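Local coordinates for protein argonaute (Marinitoga piezophila, PDB 5I4A) that cleaves single-stranded target DNA at sites matched by a short guide RNA that begins with a 5'-hydroxyl group, and may thereby defend against mobile genetic elements, at residues 446-451 with 461-466; 515-520 with 620-625. All blocks are in the same frame, centred on the assembly; numbering follows the deposited sequence.

Both contacts lie in the PIWI domain, which has an RNase H fold, and their centres are about 6 Å apart. Along the chain they come in series: contact 1 closes the hairpin of strands 443-452 and 458-466, and contact 2 later sets strand 513-519 against the start of helix 621-631. They share one mixed sheet, in which strands 443-452 and 513-519 are parallel neighbours; I448 N lies 2.8 Å from L517 O, a probable hydrogen bond. D449 of contact 1 and D519 of contact 2 are thereby brought side by side, their side chains about 4 Å apart at the nearest atoms, consistent with their inferred role as active-site residues that bind manganese.

Contact 1: residues 446-451 with 461-466; sequences IGIDLS and LCIAAV
G447 and A464 form an antiparallel hydrogen-bonded pair: G447 N gives to A464 O at 2.7 Å, and A464 N returns the bond to G447 O. The next such pair is D449 with C462. Here D449 N meets C462 O at 2.8 Å, nearly head-on to the carbonyl, whereas the return bond from C462 N to D449 O, also 2.8 Å, is more bent, with 142° at the hydrogen. CA-H groups add a second, weaker contact to three of these oxygens, as where I463 CA stands 3.2 Å from G447 O; A464 O and D449 O are approached likewise by I446 CA and L461 CA.

The segment directions are 168° apart, as expected of the first beta hairpin of an RNase H fold, whose leading strand carries a catalytic aspartate in this family, here the inferred active-site residue D449. That residue shares its side of the sheet with C462 and A464, the side packed by helix 621-631; its side chain is about 3 Å from that of N627, nearest atoms, and D519 is also close.

Apolar contacts occupy the other side, under helix 485-507. I446 CG1 rests on A465 CB at 3.8 Å. I448 and I463 run alongside each other: a chi2 of -61° folds CD1 of I448 back toward the neighbouring strand, where it meets I463 CG2 at 3.6 Å and touches CB as well. L450 and L461 meet at a slant through their CD1 methyls, 3.8 Å apart.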
ATOM      1  N   ILE A 446      -7.499   5.723  15.161  1.00 33.30           N
ATOM      2  CA  ILE A 446      -6.331   4.884  15.392  1.00 35.81           C
ATOM      3  C   ILE A 446      -6.127   3.995  14.174  1.00 35.61           C
ATOM      4  O   ILE A 446      -7.087   3.407  13.661  1.00 29.78           O
ATOM      5  CB  ILE A 446      -6.501   4.038  16.668  1.00 46.46           C
ATOM      6  CG1 ILE A 446      -6.559   4.939  17.905  1.00 44.81           C
ATOM      7  CG2 ILE A 446      -5.378   3.020  16.800  1.00 48.51           C
ATOM      8  CD1 ILE A 446      -6.943   4.207  19.173  1.00 45.66           C
ATOM      9  N   GLY A 447      -4.886   3.906  13.710  1.00 31.58           N
ATOM     10  CA  GLY A 447      -4.516   3.012  12.619  1.00 30.64           C
ATOM     11  C   GLY A 447      -3.627   1.897  13.141  1.00 36.87           C
ATOM     12  O   GLY A 447      -2.794   2.123  14.020  1.00 37.30           O
ATOM     13  N   ILE A 448      -3.809   0.697  12.593  1.00 39.19           N
ATOM     14  CA  ILE A 448      -3.113  -0.498  13.060  1.00 41.11           C
ATOM     15  C   ILE A 448      -2.436  -1.169  11.874  1.00 38.13           C
ATOM     16  O   ILE A 448      -3.112  -1.588  10.928  1.00 31.58           O
ATOM     17  CB  ILE A 448      -4.064  -1.491  13.751  1.00 43.85           C
ATOM     18  CG1 ILE A 448      -4.854  -0.804  14.865  1.00 45.59           C
ATOM     19  CG2 ILE A 448      -3.282  -2.681  14.294  1.00 30.05           C
ATOM     20  CD1 ILE A 448      -3.992  -0.245  15.964  1.00 35.94           C
ATOM     21  N   ASP A 449      -1.109  -1.293  11.936  1.00 35.69           N
ATOM     22  CA  ASP A 449      -0.329  -2.062  10.970  1.00 42.64           C
ATOM     23  C   ASP A 449       0.327  -3.211  11.724  1.00 43.45           C
ATOM     24  O   ASP A 449       1.234  -2.992  12.535  1.00 40.06           O
ATOM     25  CB  ASP A 449       0.717  -1.188  10.272  1.00 47.34           C
ATOM     26  CG  ASP A 449       1.407  -1.900   9.109  1.00 52.74           C
ATOM     27  OD1 ASP A 449       1.562  -3.139   9.149  1.00 62.55           O
ATOM     28  OD2 ASP A 449       1.802  -1.210   8.147  1.00 56.97           O
ATOM     29  N   LEU A 450      -0.123  -4.434  11.448  1.00 42.57           N
ATOM     30  CA  LEU A 450       0.358  -5.616  12.153  1.00 41.63           C
ATOM     31  C   LEU A 450       0.499  -6.758  11.157  1.00 40.39           C
ATOM     32  O   LEU A 450      -0.488  -7.172  10.541  1.00 37.33           O
ATOM     33  CB  LEU A 450      -0.592  -5.993  13.294  1.00 35.41           C
ATOM     34  CG  LEU A 450      -0.273  -7.249  14.106  1.00 50.60           C
ATOM     35  CD1 LEU A 450      -0.576  -7.032  15.576  1.00 45.87           C
ATOM     36  CD2 LEU A 450      -1.085  -8.400  13.577  1.00 59.08           C
ATOM     37  N   SER A 451       1.718  -7.273  11.013  1.00 35.96           N
ATOM     38  CA  SER A 451       2.012  -8.340  10.068  1.00 46.39           C
ATOM     39  C   SER A 451       2.742  -9.478  10.774  1.00 48.73           C
ATOM     40  O   SER A 451       3.380  -9.289  11.814  1.00 40.36           O
ATOM     41  CB  SER A 451       2.851  -7.833   8.888  1.00 57.99           C
ATOM     42  OG  SER A 451       4.083  -7.288   9.333  1.00 54.13           O
ATOM     43  N   LEU A 461       4.469  -4.870  14.555  1.00 44.74           N
ATOM     44  CA  LEU A 461       3.324  -4.084  15.001  1.00 42.71           C
ATOM     45  C   LEU A 461       3.665  -2.600  15.009  1.00 40.44           C
ATOM     46  O   LEU A 461       4.766  -2.210  15.408  1.00 44.31           O
ATOM     47  CB  LEU A 461       2.884  -4.514  16.409  1.00 36.36           C
ATOM     48  CG  LEU A 461       1.949  -3.555  17.152  1.00 35.58           C
ATOM     49  CD1 LEU A 461       0.576  -3.523  16.495  1.00 44.12           C
ATOM     50  CD2 LEU A 461       1.841  -3.930  18.619  1.00 47.90           C
ATOM     51  N   CYS A 462       2.712  -1.775  14.573  1.00 34.50           N
ATOM     52  CA  CYS A 462       2.817  -0.324  14.672  1.00 33.16           C
ATOM     53  C   CYS A 462       1.413   0.266  14.711  1.00 42.77           C
ATOM     54  O   CYS A 462       0.550  -0.142  13.927  1.00 37.97           O
ATOM     55  CB  CYS A 462       3.612   0.264  13.501  1.00 37.97           C
ATOM     56  SG  CYS A 462       3.657   2.078  13.490  1.00 35.42           S
ATOM     57  N   ILE A 463       1.185   1.207  15.629  1.00 31.90           N
ATOM     58  CA  ILE A 463      -0.103   1.874  15.765  1.00 31.17           C
ATOM     59  C   ILE A 463       0.110   3.384  15.731  1.00 30.29           C
ATOM     60  O   ILE A 463       1.175   3.892  16.095  1.00 30.33           O
ATOM     61  CB  ILE A 463      -0.847   1.456  17.058  1.00 44.09           C
ATOM     62  CG1 ILE A 463      -0.334   2.230  18.274  1.00 45.53           C
ATOM     63  CG2 ILE A 463      -0.704  -0.040  17.301  1.00 48.78           C
ATOM     64  CD1 ILE A 463      -1.325   3.246  18.815  1.00 45.53           C
ATOM     65  N   ALA A 464      -0.924   4.102  15.292  1.00 29.51           N
ATOM     66  CA  ALA A 464      -0.876   5.553  15.189  1.00 28.65           C
ATOM     67  C   ALA A 464      -2.259   6.115  15.482  1.00 34.92           C
ATOM     68  O   ALA A 464      -3.254   5.636  14.929  1.00 32.40           O
ATOM     69  CB  ALA A 464      -0.410   5.996  13.798  1.00 28.26           C
ATOM     70  N   ALA A 465      -2.317   7.132  16.341  1.00 35.59           N
ATOM     71  CA  ALA A 465      -3.567   7.777  16.721  1.00 35.81           C
ATOM     72  C   ALA A 465      -3.510   9.260  16.382  1.00 30.03           C
ATOM     73  O   ALA A 465      -2.478   9.912  16.578  1.00 26.17           O
ATOM     74  CB  ALA A 465      -3.852   7.590  18.215  1.00 27.48           C
ATOM     75  N   VAL A 466      -4.621   9.790  15.863  1.00 29.91           N
ATOM     76  CA  VAL A 466      -4.729  11.199  15.501  1.00 25.52           C
ATOM     77  C   VAL A 466      -6.093  11.722  15.934  1.00 37.12           C
ATOM     78  O   VAL A 466      -7.019  10.957  16.213  1.00 38.61           O
ATOM     79  CB  VAL A 466      -4.539  11.452  13.984  1.00 27.35           C
ATOM     80  CG1 VAL A 466      -3.275  10.773  13.461  1.00 27.49           C
ATOM     81  CG2 VAL A 466      -5.765  10.996  13.209  1.00 32.35           C
TER

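Contact 2: residues 515-520 with 620-625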
ATOM      1  N   PHE A 515     -12.186   4.908  16.599  1.00 51.24           N
ATOM      2  CA  PHE A 515     -12.125   4.285  15.283  1.00 50.87           C
ATOM      3  C   PHE A 515     -10.836   3.479  15.188  1.00 52.86           C
ATOM      4  O   PHE A 515      -9.741   4.044  15.284  1.00 50.91           O
ATOM      5  CB  PHE A 515     -12.178   5.336  14.175  1.00 49.93           C
ATOM      6  CG  PHE A 515     -13.494   6.060  14.074  1.00 49.63           C
ATOM      7  CD1 PHE A 515     -13.914   6.912  15.083  1.00 49.78           C
ATOM      8  CD2 PHE A 515     -14.298   5.909  12.958  1.00 49.19           C
ATOM      9  CE1 PHE A 515     -15.120   7.581  14.990  1.00 49.50           C
ATOM     10  CE2 PHE A 515     -15.504   6.580  12.859  1.00 48.91           C
ATOM     11  CZ  PHE A 515     -15.914   7.416  13.878  1.00 49.06           C
ATOM     12  N   ILE A 516     -10.965   2.170  15.003  1.00 51.55           N
ATOM     13  CA  ILE A 516      -9.820   1.280  14.854  1.00 51.81           C
ATOM     14  C   ILE A 516      -9.787   0.846  13.395  1.00 51.30           C
ATOM     15  O   ILE A 516     -10.595   0.017  12.958  1.00 51.45           O
ATOM     16  CB  ILE A 516      -9.887   0.074  15.800  1.00 52.93           C
ATOM     17  CG1 ILE A 516      -9.854   0.530  17.259  1.00 53.24           C
ATOM     18  CG2 ILE A 516      -8.738  -0.883  15.526  1.00 52.97           C
ATOM     19  CD1 ILE A 516     -11.228   0.758  17.860  1.00 53.46           C
ATOM     20  N   LEU A 517      -8.855   1.413  12.637  1.00 50.70           N
ATOM     21  CA  LEU A 517      -8.690   1.097  11.227  1.00 50.17           C
ATOM     22  C   LEU A 517      -7.515   0.138  11.078  1.00 50.46           C
ATOM     23  O   LEU A 517      -6.410   0.422  11.552  1.00 50.54           O
ATOM     24  CB  LEU A 517      -8.459   2.367  10.410  1.00 49.27           C
ATOM     25  CG  LEU A 517      -9.191   3.624  10.896  1.00 49.01           C
ATOM     26  CD1 LEU A 517      -8.818   4.821  10.039  1.00 48.13           C
ATOM     27  CD2 LEU A 517     -10.701   3.429  10.916  1.00 49.13           C
ATOM     28  N   ARG A 518      -7.761  -0.997  10.433  1.00 50.62           N
ATOM     29  CA  ARG A 518      -6.788  -2.072  10.326  1.00 50.99           C
ATOM     30  C   ARG A 518      -6.314  -2.208   8.885  1.00 50.37           C
ATOM     31  O   ARG A 518      -7.126  -2.221   7.955  1.00 49.96           O
ATOM     32  CB  ARG A 518      -7.396  -3.391  10.811  1.00 51.76           C
ATOM     33  CG  ARG A 518      -6.534  -4.621  10.588  1.00 52.14           C
ATOM     34  CD  ARG A 518      -5.261  -4.588  11.417  1.00 52.48           C
ATOM     35  NE  ARG A 518      -4.546  -5.859  11.333  1.00 55.81           N
ATOM     36  CZ  ARG A 518      -4.622  -6.822  12.245  1.00 53.76           C
ATOM     37  NH1 ARG A 518      -5.375  -6.659  13.325  1.00 54.20           N
ATOM     38  NH2 ARG A 518      -3.942  -7.947  12.077  1.00 54.12           N
ATOM     39  N   ASP A 519      -4.998  -2.305   8.707  1.00 50.30           N
ATOM     40  CA  ASP A 519      -4.406  -2.588   7.401  1.00 49.80           C
ATOM     41  C   ASP A 519      -4.654  -4.054   7.080  1.00 50.25           C
ATOM     42  O   ASP A 519      -3.932  -4.940   7.541  1.00 50.81           O
ATOM     43  CB  ASP A 519      -2.918  -2.258   7.409  1.00 49.65           C
ATOM     44  CG  ASP A 519      -2.235  -2.574   6.087  1.00 49.16           C
ATOM     45  OD1 ASP A 519      -2.940  -2.767   5.072  1.00 48.78           O
ATOM     46  OD2 ASP A 519      -0.988  -2.619   6.062  1.00 56.11           O
ATOM     47  N   GLY A 520      -5.683  -4.312   6.286  1.00 50.01           N
ATOM     48  CA  GLY A 520      -6.113  -5.664   6.015  1.00 50.45           C
ATOM     49  C   GLY A 520      -7.238  -6.093   6.933  1.00 51.06           C
ATOM     50  O   GLY A 520      -7.983  -5.279   7.485  1.00 55.23           O
ATOM     51  N   PRO A 620      -6.429   6.539   5.003  1.00 25.27           N
ATOM     52  CA  PRO A 620      -6.679   7.413   6.154  1.00 20.51           C
ATOM     53  C   PRO A 620      -5.378   7.695   6.885  1.00 17.86           C
ATOM     54  O   PRO A 620      -4.526   6.816   7.025  1.00 24.93           O
ATOM     55  CB  PRO A 620      -7.657   6.604   7.017  1.00 23.32           C
ATOM     56  CG  PRO A 620      -7.533   5.194   6.534  1.00 30.57           C
ATOM     57  CD  PRO A 620      -7.219   5.298   5.077  1.00 34.71           C
ATOM     58  N   TYR A 621      -5.227   8.942   7.325  1.00 26.62           N
ATOM     59  CA  TYR A 621      -3.956   9.405   7.880  1.00 24.77           C
ATOM     60  C   TYR A 621      -3.400   8.506   8.981  1.00 23.02           C
ATOM     61  O   TYR A 621      -2.199   8.191   8.927  1.00 21.54           O
ATOM     62  CB  TYR A 621      -4.123  10.853   8.364  1.00 20.57           C
ATOM     63  CG  TYR A 621      -2.829  11.586   8.646  1.00 21.98           C
ATOM     64  CD1 TYR A 621      -1.738  11.478   7.789  1.00 21.99           C
ATOM     65  CD2 TYR A 621      -2.706  12.405   9.760  1.00 21.57           C
ATOM     66  CE1 TYR A 621      -0.558  12.154   8.047  1.00 26.75           C
ATOM     67  CE2 TYR A 621      -1.537  13.084  10.024  1.00 27.84           C
ATOM     68  CZ  TYR A 621      -0.466  12.958   9.166  1.00 26.69           C
ATOM     69  OH  TYR A 621       0.698  13.639   9.437  1.00 22.59           O
ATOM     70  N   PRO A 622      -4.179   8.044   9.971  1.00 26.59           N
ATOM     71  CA  PRO A 622      -3.597   7.110  10.954  1.00 19.07           C
ATOM     72  C   PRO A 622      -3.027   5.847  10.325  1.00 20.14           C
ATOM     73  O   PRO A 622      -1.968   5.374  10.755  1.00 28.38           O
ATOM     74  CB  PRO A 622      -4.777   6.806  11.889  1.00 23.02           C
ATOM     75  CG  PRO A 622      -5.999   7.206  11.135  1.00 33.30           C
ATOM     76  CD  PRO A 622      -5.578   8.370  10.302  1.00 26.79           C
ATOM     77  N   LEU A 623      -3.699   5.289   9.316  1.00 25.17           N
ATOM     78  CA  LEU A 623      -3.160   4.118   8.629  1.00 20.96           C
ATOM     79  C   LEU A 623      -1.951   4.481   7.783  1.00 23.28           C
ATOM     80  O   LEU A 623      -0.988   3.708   7.703  1.00 25.34           O
ATOM     81  CB  LEU A 623      -4.236   3.473   7.756  1.00 31.67           C
ATOM     82  CG  LEU A 623      -5.131   2.419   8.399  1.00 40.67           C
ATOM     83  CD1 LEU A 623      -5.884   1.686   7.312  1.00 42.08           C
ATOM     84  CD2 LEU A 623      -4.308   1.452   9.230  1.00 33.74           C
ATOM     85  N   HIS A 624      -1.995   5.641   7.124  1.00 24.24           N
ATOM     86  CA  HIS A 624      -0.833   6.112   6.375  1.00 16.42           C
ATOM     87  C   HIS A 624       0.393   6.206   7.272  1.00 18.76           C
ATOM     88  O   HIS A 624       1.492   5.785   6.888  1.00 23.42           O
ATOM     89  CB  HIS A 624      -1.138   7.466   5.741  1.00 17.87           C
ATOM     90  CG  HIS A 624       0.030   8.077   5.034  1.00 21.94           C
ATOM     91  ND1 HIS A 624       0.327   7.805   3.716  1.00 30.66           N
ATOM     92  CD2 HIS A 624       0.984   8.936   5.466  1.00 23.09           C
ATOM     93  CE1 HIS A 624       1.410   8.474   3.363  1.00 31.94           C
ATOM     94  NE2 HIS A 624       1.828   9.168   4.407  1.00 26.99           N
ATOM     95  N   ILE A 625       0.222   6.746   8.477  1.00 18.91           N
ATOM     96  CA  ILE A 625       1.332   6.846   9.418  1.00 16.62           C
ATOM     97  C   ILE A 625       1.805   5.460   9.836  1.00 29.07           C
ATOM     98  O   ILE A 625       3.007   5.166   9.832  1.00 27.99           O
ATOM     99  CB  ILE A 625       0.920   7.688  10.639  1.00 21.41           C
ATOM    100  CG1 ILE A 625       0.500   9.095  10.209  1.00 22.86           C
ATOM    101  CG2 ILE A 625       2.052   7.745  11.641  1.00 19.91           C
ATOM    102  CD1 ILE A 625      -0.413   9.787  11.203  1.00 27.89           C
TER
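The rings of P620 and P622 both receive the same methyl group of L517: its CD1 lies 3.7 Å from P620 CB, touches P620 CG as well, and stands 3.9 Å from P622 CG. Y621, between the two prolines in sequence, has its CB directed away from the strand. One face of its ring is covered by I625 CD1, 3.6 Å above the plane and over the centre, and the Y617 ring meets it with the planes only about 15° apart.

L517 brings its methyl against both prolines with a chi1 of -34°, well short of a fully staggered position, CG remaining beside the backbone N. Nearer the backbone, L517 CB packs on L623 CG at 3.9 Å. The contact joins strand 513-519 of the central RNase H sheet to the first turn of helix 621-631, with P620 at the N-cap position. The axes of strand 515-519 and helix 621-625 approach to 8.7 Å at a signed crossing angle of -44°, and no hydrogen bond crosses between the segments.

Both methyls of L623 lie against the strand. CD2 presses on L517 O at 3.3 Å and reaches D519 N at 3.9 Å, while CD1 leans over L517 CB and R518 O. With an alanine here CG and both methyls are gone, which would probably open a gap beside L517 CB and L517 O and remove the methyl contact at D519 N.

D519, an inferred active-site residue, has its side chain about 3 Å from that of N627 on the same helix, nearest atoms, and forms a long, weak ion pair with K547. The CB of R518 points away from the helix; its NH2 forms a salt bridge with E524.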